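Local structure of cobalamin biosynthesis protein CobN (Mycobacterium tuberculosis, 7C6O) at residues A55-K60 and G144-L149; H612-M617 and L714-A719; D634-V639 and A649-I654; A899-L904 and T953-A958. The protein probably carries out, as the large subunit of cobaltochelatase, the ATP-dependent insertion of cobalt into the corrin ring of hydrogenobyrinic acid a,c-diamide during cobalamin biosynthesis. One frame throughout, in Å; residues are numbered along the deposited sequence. Where two conformers were deposited one is given.

Interaction 1: residues A55-K60 and G144-L149; sequences ARSSGK and GGVDNL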
loop_
_atom_site.group_PDB
_atom_site.type_symbol
_atom_site.label_atom_id
_atom_site.label_comp_id
_atom_site.label_asym_id
_atom_site.label_seq_id
_atom_site.Cartn_x
_atom_site.Cartn_y
_atom_site.Cartn_z
ATOM N N ALA A 55 12.595 17.036 -37.507
ATOM C CA ALA A 55 13.009 16.965 -38.905
ATOM C C ALA A 55 12.280 15.846 -39.636
ATOM O O ALA A 55 11.857 16.017 -40.785
ATOM C CB ALA A 55 14.523 16.771 -38.991
ATOM N N ARG A 56 12.119 14.693 -38.980
ATOM C CA ARG A 56 11.356 13.601 -39.574
ATOM C C ARG A 56 9.900 13.999 -39.788
ATOM O O ARG A 56 9.328 13.739 -40.852
ATOM C CB ARG A 56 11.445 12.355 -38.690
ATOM C CG ARG A 56 10.735 11.133 -39.256
ATOM C CD ARG A 56 10.878 9.937 -38.329
ATOM N NE ARG A 56 10.114 10.106 -37.096
ATOM C CZ ARG A 56 10.170 9.275 -36.061
ATOM N NH1 ARG A 56 10.961 8.212 -36.104
ATOM N NH2 ARG A 56 9.436 9.506 -34.980
ATOM N N SER A 57 9.289 14.643 -38.789
ATOM C CA SER A 57 7.901 15.075 -38.906
ATOM C C SER A 57 7.703 16.137 -39.981
ATOM O O SER A 57 6.589 16.271 -40.499
ATOM C CB SER A 57 7.399 15.611 -37.562
ATOM O OG SER A 57 7.354 14.594 -36.574
ATOM N N SER A 58 8.753 16.889 -40.332
ATOM C CA SER A 58 8.591 18.017 -41.244
ATOM C C SER A 58 8.261 17.570 -42.663
ATOM O O SER A 58 7.657 18.332 -43.424
ATOM C CB SER A 58 9.860 18.871 -41.261
ATOM O OG SER A 58 10.876 18.244 -42.027
ATOM N N GLY A 59 8.656 16.357 -43.041
ATOM C CA GLY A 59 8.459 15.894 -44.395
ATOM C C GLY A 59 9.464 16.413 -45.397
ATOM O O GLY A 59 9.405 16.018 -46.569
ATOM N N LYS A 60 10.376 17.290 -44.982
ATOM C CA LYS A 60 11.444 17.746 -45.855
ATOM C C LYS A 60 12.500 16.654 -46.015
ATOM O O LYS A 60 12.563 15.694 -45.243
ATOM C CB LYS A 60 12.086 19.019 -45.300
ATOM C CG LYS A 60 11.230 20.273 -45.432
ATOM C CD LYS A 60 11.022 20.632 -46.893
ATOM C CE LYS A 60 10.823 22.119 -47.099
ATOM N NZ LYS A 60 10.842 22.473 -48.550
ATOM N N GLY A 144 12.485 25.588 -32.416
ATOM C CA GLY A 144 12.117 24.219 -32.693
ATOM C C GLY A 144 10.692 24.072 -33.203
ATOM O O GLY A 144 10.021 25.027 -33.603
ATOM N N GLY A 145 10.235 22.828 -33.175
ATOM C CA GLY A 145 8.923 22.481 -33.671
ATOM C C GLY A 145 8.951 22.067 -35.133
ATOM O O GLY A 145 9.886 22.358 -35.878
ATOM N N VAL A 146 7.884 21.375 -35.539
ATOM C CA VAL A 146 7.817 20.828 -36.891
ATOM C C VAL A 146 7.847 21.942 -37.931
ATOM O O VAL A 146 8.515 21.825 -38.966
ATOM C CB VAL A 146 6.566 19.941 -37.045
ATOM C CG1 VAL A 146 6.479 19.381 -38.454
ATOM C CG2 VAL A 146 6.587 18.813 -36.019
ATOM N N ASP A 147 7.133 23.043 -37.672
ATOM C CA ASP A 147 7.078 24.136 -38.639
ATOM C C ASP A 147 8.459 24.740 -38.871
ATOM O O ASP A 147 8.856 24.982 -40.017
ATOM C CB ASP A 147 6.102 25.215 -38.170
ATOM C CG ASP A 147 4.662 24.744 -38.182
ATOM O OD1 ASP A 147 4.344 23.815 -38.954
ATOM O OD2 ASP A 147 3.849 25.309 -37.420
ATOM N N ASN A 148 9.203 24.994 -37.792
ATOM C CA ASN A 148 10.522 25.604 -37.942
ATOM C C ASN A 148 11.500 24.669 -38.643
ATOM O O ASN A 148 12.342 25.125 -39.425
ATOM C CB ASN A 148 11.066 26.029 -36.579
ATOM C CG ASN A 148 10.460 27.327 -36.097
ATOM O OD1 ASN A 148 10.168 28.220 -36.895
ATOM N ND2 ASN A 148 10.260 27.441 -34.789
ATOM N N LEU A 149 11.414 23.363 -38.375
ATOM C CA LEU A 149 12.295 22.428 -39.067
ATOM C C LEU A 149 11.975 22.357 -40.554
ATOM O O LEU A 149 12.883 22.187 -41.376
ATOM C CB LEU A 149 12.204 21.038 -38.434
ATOM C CG LEU A 149 13.290 20.677 -37.412
ATOM C CD1 LEU A 149 14.655 20.594 -38.080
ATOM C CD2 LEU A 149 13.312 21.673 -36.257
#
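Val-146 and Leu-149, in the first turn of helix 146-161, rest against the last turn of helix 49-58, which follows strand 42-46 of the N-terminal parallel sheet. The cross-segment contacts are all van der Waals. Val-146 spreads its two methyls over the helix end: CG2 meets the Ser-57 CB at 3.6 Å, while CG1 lies 3.8 Å from the CA of Ser-58. Leu-149 approaches the other end of the turn, its CG lying 3.7 Å from the Ala-55 N and its CD1 reaching the Ala-55 CB at 3.9 Å.

Hydrogen bonds tidy each segment internally. Ser-58 OG, turned between its backbone N and carbonyl carbon (chi1 76°), donates to Ala-55 O at 2.7 Å. It also accepts from Lys-60 N at 3.1 Å, an ST turn formed just as Gly-59 leaves the helix with positive phi. Asn-148 ND2 donates back to Gly-144 O at 2.7 Å.

Outside the segments, Ser-57 OG bonds chiefly to Ala-202 O, with Ile-53 O, one turn back, also near. Ser-58 O bonds to Arg-150 NH1 of helix 146-161, but between the six-residue pieces themselves both serines offer carbon, and the join depends on shape.

Interaction 2: residues H612-M617 and L714-A719; sequences HLIPPM and LDLVLA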
loop_
_atom_site.group_PDB
_atom_site.type_symbol
_atom_site.label_atom_id
_atom_site.label_comp_id
_atom_site.label_asym_id
_atom_site.label_seq_id
_atom_site.Cartn_x
_atom_site.Cartn_y
_atom_site.Cartn_z
ATOM N N HIS A 612 -9.997 7.344 6.915
ATOM C CA HIS A 612 -10.758 7.564 8.133
ATOM C C HIS A 612 -9.892 7.302 9.357
ATOM O O HIS A 612 -8.851 6.642 9.292
ATOM C CB HIS A 612 -12.040 6.703 8.181
ATOM C CG HIS A 612 -11.798 5.229 8.311
ATOM N ND1 HIS A 612 -11.394 4.640 9.490
ATOM C CD2 HIS A 612 -11.943 4.221 7.419
ATOM C CE1 HIS A 612 -11.280 3.334 9.314
ATOM N NE2 HIS A 612 -11.609 3.054 8.066
ATOM N N LEU A 613 -10.356 7.836 10.481
ATOM C CA LEU A 613 -9.585 7.837 11.710
ATOM C C LEU A 613 -9.403 6.419 12.251
ATOM O O LEU A 613 -10.184 5.505 11.973
ATOM C CB LEU A 613 -10.274 8.719 12.753
ATOM C CG LEU A 613 -9.480 9.099 14.003
ATOM C CD1 LEU A 613 -8.218 9.861 13.631
ATOM C CD2 LEU A 613 -10.346 9.915 14.945
ATOM N N ILE A 614 -8.339 6.248 13.029
ATOM C CA ILE A 614 -8.092 5.022 13.783
ATOM C C ILE A 614 -9.207 4.849 14.811
ATOM O O ILE A 614 -9.885 5.829 15.157
ATOM C CB ILE A 614 -6.713 5.065 14.459
ATOM C CG1 ILE A 614 -6.666 6.191 15.495
ATOM C CG2 ILE A 614 -5.619 5.243 13.410
ATOM C CD1 ILE A 614 -5.476 6.117 16.429
ATOM N N PRO A 615 -9.440 3.644 15.322
ATOM C CA PRO A 615 -10.423 3.473 16.398
ATOM C C PRO A 615 -10.020 4.268 17.627
ATOM O O PRO A 615 -8.843 4.629 17.785
ATOM C CB PRO A 615 -10.392 1.959 16.676
ATOM C CG PRO A 615 -9.098 1.481 16.099
ATOM C CD PRO A 615 -8.837 2.361 14.917
ATOM N N PRO A 616 -10.964 4.575 18.515
ATOM C CA PRO A 616 -10.585 5.198 19.785
ATOM C C PRO A 616 -9.649 4.280 20.557
ATOM O O PRO A 616 -9.809 3.057 20.552
ATOM C CB PRO A 616 -11.927 5.385 20.504
ATOM C CG PRO A 616 -12.824 4.361 19.900
ATOM C CD PRO A 616 -12.401 4.262 18.457
ATOM N N MET A 617 -8.649 4.885 21.201
ATOM C CA MET A 617 -7.612 4.167 21.929
ATOM C C MET A 617 -7.607 4.590 23.392
ATOM O O MET A 617 -7.962 5.723 23.728
ATOM C CB MET A 617 -6.223 4.428 21.324
ATOM C CG MET A 617 -6.123 4.143 19.832
ATOM S SD MET A 617 -6.317 2.398 19.416
ATOM C CE MET A 617 -4.847 1.700 20.169
ATOM N N LEU A 714 -9.933 12.762 25.089
ATOM C CA LEU A 714 -8.828 12.863 26.038
ATOM C C LEU A 714 -7.893 11.662 25.927
ATOM O O LEU A 714 -6.670 11.820 25.842
ATOM C CB LEU A 714 -9.378 13.000 27.459
ATOM C CG LEU A 714 -8.431 12.791 28.643
ATOM C CD1 LEU A 714 -7.265 13.754 28.594
ATOM C CD2 LEU A 714 -9.188 12.942 29.955
ATOM N N ASP A 715 -8.457 10.451 25.916
ATOM C CA ASP A 715 -7.633 9.247 25.823
ATOM C C ASP A 715 -6.868 9.192 24.506
ATOM O O ASP A 715 -5.690 8.816 24.480
ATOM C CB ASP A 715 -8.501 8.000 25.983
ATOM C CG ASP A 715 -8.828 7.696 27.433
ATOM O OD1 ASP A 715 -7.902 7.715 28.272
ATOM O OD2 ASP A 715 -10.012 7.436 27.732
ATOM N N LEU A 716 -7.521 9.552 23.400
ATOM C CA LEU A 716 -6.849 9.497 22.106
ATOM C C LEU A 716 -5.723 10.520 22.023
ATOM O O LEU A 716 -4.624 10.204 21.552
ATOM C CB LEU A 716 -7.863 9.707 20.983
ATOM C CG LEU A 716 -7.338 9.589 19.552
ATOM C CD1 LEU A 716 -6.612 8.270 19.352
ATOM C CD2 LEU A 716 -8.485 9.723 18.565
ATOM N N VAL A 717 -5.971 11.749 22.486
ATOM C CA VAL A 717 -4.918 12.762 22.487
ATOM C C VAL A 717 -3.754 12.319 23.365
ATOM O O VAL A 717 -2.584 12.463 22.987
ATOM C CB VAL A 717 -5.481 14.124 22.933
ATOM C CG1 VAL A 717 -4.348 15.101 23.204
ATOM C CG2 VAL A 717 -6.415 14.681 21.868
ATOM N N LEU A 718 -4.054 11.767 24.545
ATOM C CA LEU A 718 -3.001 11.243 25.413
ATOM C C LEU A 718 -2.155 10.200 24.694
ATOM O O LEU A 718 -0.922 10.211 24.798
ATOM C CB LEU A 718 -3.610 10.640 26.679
ATOM C CG LEU A 718 -3.740 11.513 27.924
ATOM C CD1 LEU A 718 -4.471 10.747 29.014
ATOM C CD2 LEU A 718 -2.366 11.957 28.403
ATOM N N ALA A 719 -2.799 9.287 23.962
ATOM C CA ALA A 719 -2.052 8.262 23.240
ATOM C C ALA A 719 -1.185 8.876 22.148
ATOM O O ALA A 719 -0.037 8.459 21.947
ATOM C CB ALA A 719 -3.011 7.232 22.646
#
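Leu-716 swings its CG away from the backbone N (chi1 -176°), carrying both methyls to the loop, where Ile-614, with CG1 between its backbone N and carbonyl carbon (chi1 64°), meets one of them, CD1, the two side chains crossing obliquely. The loop joins strand 608-612 to strand 617-619, and from Leu-613 to Pro-616 its backbone angles are those of a polyproline II conformation. Such an extended chain has few internal bonds, and one of the neighbours that pack on it is helix 710-722.

The branches of Leu-716 divide the work. CD1 meets the Ile-614 CD1 at 3.8 Å and also comes to 4.2 Å from the Met-617 CG; CD2 meets the Leu-613 CD2 tip to tip at 4.1 Å. Leu-801, from helix 784-801, touches both Leu-613 and Leu-716. Farther along the helix, the Ala-719 CB lies 4.5 Å from the Met-617 CB, a looser touch.

Polar groups steady the loop without bridging the two segments. His-612 ND1 donates to Leu-613 O at 2.9 Å, with the acceptor close to the imidazole plane, and the Leu-613 N is bound by Glu-807. The carboxylate of Asp-715 goes to Arg-761 of helix 750-769 in a salt bridge, and its methylene faces the loop: the Asp-715 CB lies only 3.2 Å from Met-617 O.

Interaction 3: residues D634-V639 and A649-I654; sequences DEHASV and AIRQQI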
loop_
_atom_site.group_PDB
_atom_site.type_symbol
_atom_site.label_atom_id
_atom_site.label_comp_id
_atom_site.label_asym_id
_atom_site.label_seq_id
_atom_site.Cartn_x
_atom_site.Cartn_y
_atom_site.Cartn_z
ATOM N N ASP A 634 3.480 -3.991 45.324
ATOM C CA ASP A 634 3.657 -2.811 46.164
ATOM C C ASP A 634 3.919 -3.205 47.611
ATOM O O ASP A 634 4.797 -2.634 48.270
ATOM C CB ASP A 634 2.429 -1.906 46.078
ATOM C CG ASP A 634 2.223 -1.330 44.696
ATOM O OD1 ASP A 634 3.178 -1.350 43.888
ATOM O OD2 ASP A 634 1.104 -0.847 44.422
ATOM N N GLU A 635 3.164 -4.179 48.122
ATOM C CA GLU A 635 3.391 -4.651 49.484
ATOM C C GLU A 635 4.779 -5.263 49.627
ATOM O O GLU A 635 5.446 -5.076 50.652
ATOM C CB GLU A 635 2.310 -5.659 49.871
ATOM C CG GLU A 635 2.406 -6.164 51.302
ATOM C CD GLU A 635 1.226 -7.037 51.689
ATOM O OE1 GLU A 635 0.287 -7.168 50.875
ATOM O OE2 GLU A 635 1.239 -7.594 52.808
ATOM N N HIS A 636 5.232 -5.993 48.606
ATOM C CA HIS A 636 6.575 -6.563 48.644
ATOM C C HIS A 636 7.631 -5.472 48.763
ATOM O O HIS A 636 8.598 -5.611 49.524
ATOM C CB HIS A 636 6.817 -7.415 47.398
ATOM C CG HIS A 636 8.194 -7.996 47.319
ATOM N ND1 HIS A 636 9.260 -7.312 46.777
ATOM C CD2 HIS A 636 8.678 -9.197 47.713
ATOM C CE1 HIS A 636 10.343 -8.066 46.841
ATOM N NE2 HIS A 636 10.017 -9.216 47.404
ATOM N N ALA A 637 7.462 -4.375 48.022
ATOM C CA ALA A 637 8.426 -3.282 48.090
ATOM C C ALA A 637 8.463 -2.669 49.483
ATOM O O ALA A 637 9.533 -2.300 49.981
ATOM C CB ALA A 637 8.094 -2.223 47.040
ATOM N N SER A 638 7.301 -2.556 50.131
ATOM C CA SER A 638 7.263 -2.001 51.480
ATOM C C SER A 638 7.932 -2.936 52.479
ATOM O O SER A 638 8.689 -2.486 53.348
ATOM C CB SER A 638 5.818 -1.720 51.891
ATOM O OG SER A 638 5.206 -0.805 51.000
ATOM N N VAL A 639 7.668 -4.238 52.370
ATOM C CA VAL A 639 8.281 -5.202 53.278
ATOM C C VAL A 639 9.794 -5.227 53.087
ATOM O O VAL A 639 10.555 -5.310 54.058
ATOM C CB VAL A 639 7.654 -6.595 53.077
ATOM C CG1 VAL A 639 8.372 -7.630 53.920
ATOM C CG2 VAL A 639 6.175 -6.562 53.430
ATOM N N ALA A 649 7.233 -14.455 53.448
ATOM C CA ALA A 649 5.782 -14.607 53.516
ATOM C C ALA A 649 5.099 -13.939 52.327
ATOM O O ALA A 649 4.202 -14.522 51.707
ATOM C CB ALA A 649 5.254 -14.036 54.831
ATOM N N ILE A 650 5.506 -12.712 51.995
ATOM C CA ILE A 650 4.888 -12.030 50.863
ATOM C C ILE A 650 5.337 -12.658 49.549
ATOM O O ILE A 650 4.579 -12.677 48.572
ATOM C CB ILE A 650 5.184 -10.517 50.917
ATOM C CG1 ILE A 650 4.428 -9.776 49.810
ATOM C CG2 ILE A 650 6.675 -10.244 50.825
ATOM C CD1 ILE A 650 2.921 -9.908 49.909
ATOM N N ARG A 651 6.560 -13.201 49.503
ATOM C CA ARG A 651 6.994 -13.944 48.322
ATOM C C ARG A 651 6.096 -15.150 48.074
ATOM O O ARG A 651 5.753 -15.452 46.924
ATOM C CB ARG A 651 8.448 -14.396 48.474
ATOM C CG ARG A 651 9.500 -13.294 48.407
ATOM C CD ARG A 651 10.898 -13.910 48.435
ATOM N NE ARG A 651 11.970 -12.919 48.518
ATOM C CZ ARG A 651 12.836 -12.835 49.525
ATOM N NH1 ARG A 651 12.764 -13.685 50.539
ATOM N NH2 ARG A 651 13.779 -11.901 49.514
ATOM N N GLN A 652 5.708 -15.855 49.141
ATOM C CA GLN A 652 4.821 -17.004 48.987
ATOM C C GLN A 652 3.454 -16.580 48.466
ATOM O O GLN A 652 2.870 -17.262 47.615
ATOM C CB GLN A 652 4.675 -17.749 50.315
ATOM C CG GLN A 652 5.918 -18.507 50.755
ATOM C CD GLN A 652 5.712 -19.267 52.053
ATOM O OE1 GLN A 652 4.616 -19.282 52.613
ATOM N NE2 GLN A 652 6.772 -19.903 52.539
ATOM N N GLN A 653 2.923 -15.463 48.976
ATOM C CA GLN A 653 1.653 -14.948 48.467
ATOM C C GLN A 653 1.739 -14.641 46.979
ATOM O O GLN A 653 0.813 -14.949 46.217
ATOM C CB GLN A 653 1.243 -13.688 49.227
ATOM C CG GLN A 653 0.804 -13.905 50.659
ATOM C CD GLN A 653 0.306 -12.620 51.293
ATOM O OE1 GLN A 653 -0.641 -12.001 50.808
ATOM N NE2 GLN A 653 0.957 -12.200 52.373
ATOM N N ILE A 654 2.839 -14.021 46.552
ATOM C CA ILE A 654 2.999 -13.661 45.146
ATOM C C ILE A 654 3.132 -14.910 44.288
ATOM O O ILE A 654 2.528 -15.007 43.211
ATOM C CB ILE A 654 4.203 -12.715 44.976
ATOM C CG1 ILE A 654 3.899 -11.353 45.606
ATOM C CG2 ILE A 654 4.576 -12.567 43.504
ATOM C CD1 ILE A 654 5.082 -10.398 45.613
HETATM O O HOH W 1 -1.096 -9.317 51.651
HETATM O O HOH W 2 1.022 -10.006 53.903
#
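Ile-650 points into the groove between Glu-635 and His-636 in a helical hairpin, where helices 624-642 and 647-660 are joined by a short turn and run back antiparallel, their local axes at 166° and 9.9 Å apart.

The apolar contacts centre on the two branches of Ile-650. With CG1 anti to the backbone N (chi1 -175°), its CD1 lies over the flat face of the Glu-635 carboxylate, 3.8 Å from that residue's CD, while its CG2 meets the His-636 CD2 at 3.8 Å. Ile-654, one turn on, adds its CD1 against the His-636 CB at 3.9 Å.

Charged and polar groups lie to either side of this packing. The CG of Arg-651 stands at the edge of the His-636 ring, and both residues turn to a third helix, 675-694: Asp-679 OD1 accepts from His-636 NE2 and forms a salt bridge with Arg-651 NE, holding imidazole and guanidinium to one carboxylate oxygen.

On the exposed side, water bridges the helices twice. One water donates to Glu-635 OE1 at 2.7 Å and to Gln-653 OE1 at 2.8 Å; the second donates to Glu-635 OE2 and accepts from Gln-653 NE2 at 2.7 Å.

Interaction 4: residues A899-L904 and T953-A958; sequences AEVLAL and TMLDDA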
loop_
_atom_site.group_PDB
_atom_site.type_symbol
_atom_site.label_atom_id
_atom_site.label_comp_id
_atom_site.label_asym_id
_atom_site.label_seq_id
_atom_site.Cartn_x
_atom_site.Cartn_y
_atom_site.Cartn_z
ATOM N N ALA A 899 15.747 -2.259 6.548
ATOM C CA ALA A 899 16.981 -1.944 7.258
ATOM C C ALA A 899 17.430 -3.107 8.134
ATOM O O ALA A 899 18.633 -3.355 8.278
ATOM C CB ALA A 899 16.789 -0.682 8.097
ATOM N N GLU A 900 16.479 -3.834 8.729
ATOM C CA GLU A 900 16.851 -4.963 9.574
ATOM C C GLU A 900 17.544 -6.050 8.763
ATOM O O GLU A 900 18.547 -6.619 9.207
ATOM C CB GLU A 900 15.620 -5.530 10.284
ATOM C CG GLU A 900 15.961 -6.630 11.284
ATOM C CD GLU A 900 14.737 -7.231 11.952
ATOM O OE1 GLU A 900 13.606 -6.887 11.554
ATOM O OE2 GLU A 900 14.908 -8.055 12.877
ATOM N N VAL A 901 17.024 -6.351 7.571
ATOM C CA VAL A 901 17.674 -7.324 6.697
ATOM C C VAL A 901 19.094 -6.876 6.371
ATOM O O VAL A 901 20.052 -7.648 6.490
ATOM C CB VAL A 901 16.846 -7.536 5.416
ATOM C CG1 VAL A 901 17.581 -8.468 4.463
ATOM C CG2 VAL A 901 15.467 -8.088 5.753
ATOM N N LEU A 902 19.246 -5.618 5.955
ATOM C CA LEU A 902 20.568 -5.090 5.633
ATOM C C LEU A 902 21.495 -5.141 6.843
ATOM O O LEU A 902 22.671 -5.503 6.718
ATOM C CB LEU A 902 20.442 -3.660 5.106
ATOM C CG LEU A 902 19.722 -3.514 3.762
ATOM C CD1 LEU A 902 19.569 -2.051 3.369
ATOM C CD2 LEU A 902 20.464 -4.280 2.679
ATOM N N ALA A 903 20.981 -4.791 8.025
ATOM C CA ALA A 903 21.813 -4.793 9.225
ATOM C C ALA A 903 22.283 -6.200 9.574
ATOM O O ALA A 903 23.439 -6.395 9.970
ATOM C CB ALA A 903 21.051 -4.174 10.397
ATOM N N LEU A 904 21.402 -7.194 9.442
ATOM C CA LEU A 904 21.799 -8.568 9.738
ATOM C C LEU A 904 22.890 -9.040 8.784
ATOM O O LEU A 904 23.848 -9.706 9.202
ATOM C CB LEU A 904 20.583 -9.492 9.670
ATOM C CG LEU A 904 19.555 -9.328 10.790
ATOM C CD1 LEU A 904 18.251 -10.026 10.436
ATOM C CD2 LEU A 904 20.117 -9.866 12.098
ATOM N N THR A 953 15.244 -5.608 -5.527
ATOM C CA THR A 953 16.565 -5.645 -6.142
ATOM C C THR A 953 17.646 -5.253 -5.143
ATOM O O THR A 953 18.730 -5.847 -5.126
ATOM C CB THR A 953 16.596 -4.723 -7.359
ATOM O OG1 THR A 953 15.530 -5.071 -8.251
ATOM C CG2 THR A 953 17.914 -4.857 -8.089
ATOM N N MET A 954 17.362 -4.261 -4.295
ATOM C CA MET A 954 18.338 -3.816 -3.304
ATOM C C MET A 954 18.704 -4.940 -2.340
ATOM O O MET A 954 19.885 -5.164 -2.048
ATOM C CB MET A 954 17.787 -2.612 -2.538
ATOM C CG MET A 954 18.696 -2.121 -1.418
ATOM S SD MET A 954 17.835 -1.068 -0.234
ATOM C CE MET A 954 17.178 0.210 -1.300
ATOM N N LEU A 955 17.701 -5.656 -1.826
ATOM C CA LEU A 955 17.986 -6.737 -0.889
ATOM C C LEU A 955 18.705 -7.889 -1.580
ATOM O O LEU A 955 19.610 -8.502 -1.000
ATOM C CB LEU A 955 16.696 -7.223 -0.229
ATOM C CG LEU A 955 16.000 -6.222 0.697
ATOM C CD1 LEU A 955 14.739 -6.833 1.284
ATOM C CD2 LEU A 955 16.938 -5.762 1.806
ATOM N N ASP A 956 18.321 -8.197 -2.819
ATOM C CA ASP A 956 19.025 -9.236 -3.563
ATOM C C ASP A 956 20.475 -8.840 -3.818
ATOM O O ASP A 956 21.382 -9.672 -3.695
ATOM C CB ASP A 956 18.301 -9.520 -4.879
ATOM C CG ASP A 956 18.909 -10.687 -5.637
ATOM O OD1 ASP A 956 19.119 -11.753 -5.021
ATOM O OD2 ASP A 956 19.164 -10.544 -6.851
ATOM N N ASP A 957 20.712 -7.570 -4.162
ATOM C CA ASP A 957 22.081 -7.092 -4.346
ATOM C C ASP A 957 22.905 -7.254 -3.074
ATOM O O ASP A 957 24.093 -7.589 -3.133
ATOM C CB ASP A 957 22.080 -5.627 -4.783
ATOM C CG ASP A 957 21.644 -5.441 -6.223
ATOM O OD1 ASP A 957 21.554 -6.444 -6.965
ATOM O OD2 ASP A 957 21.390 -4.281 -6.614
ATOM N N ALA A 958 22.290 -7.017 -1.911
ATOM C CA ALA A 958 23.035 -7.088 -0.657
ATOM C C ALA A 958 23.442 -8.519 -0.333
ATOM O O ALA A 958 24.566 -8.760 0.123
ATOM C CB ALA A 958 22.205 -6.496 0.482
#
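Helix 899-904 and helix 953-958 run side by side in the same direction, their local axes only 8° from parallel and 10.4 Å apart, and the backbones come nearest where the CA of Leu-902 lies 7.0 Å from the CA of Ala-958. This is the geometry of neighbouring helices in an alpha/beta fold built on a mixed sheet. Helix 896-905 lies in the long connection, elaborated by two further strands, between the adjacent parallel strands 880-885 and 935-940, and helix 949-963 comes after the second of these.

Side chains fill the groove between the two rods. Leu-955, its CG anti to the carbonyl carbon (chi1 -66°), extends one methyl into the angle between two residues of the partner helix: its CD2 meets the Val-901 CG1 at 3.8 Å and the Leu-902 CD2 at 3.9 Å, crossing each side chain at about a right angle. Val-901 also touches Leu-883, Val-936 and Val-938 of the two strands, so helix 896-905 packs on the sheet through the same residue that meets Leu-955.

Leu-902 divides its methyls. CD1 lies 4.1 Å from the sulfur of Met-954, which together with Ala-958 also packs on Leu-921 of strand 918-923. CD2, besides touching Leu-955, makes the closest approach of the contact: the Leu-902 CD2 lies 3.6 Å from the Ala-958 CB.

In the fold
The four contacts are spread through an elongated chain without touching one another. Interaction 1 comes first, within the N-terminal part that holds the four-stranded parallel sheet; its centre lies about 93 Å from that of interaction 3, on the opposite side of the chain's centre. Interaction 2 joins a loop leaving the sheet strand 608-612 to helix 710-722, and the intervening chain includes the helical hairpin of interaction 3, about 37 Å away centre to centre. Interaction 4 follows, about 35 Å from interaction 2, pairing helices 896-905 and 949-963 beside the sheet containing strands 880-885 and 935-940. Only the hairpin is short-range; the others close much longer stretches, interaction 2 the longest at 96 residues.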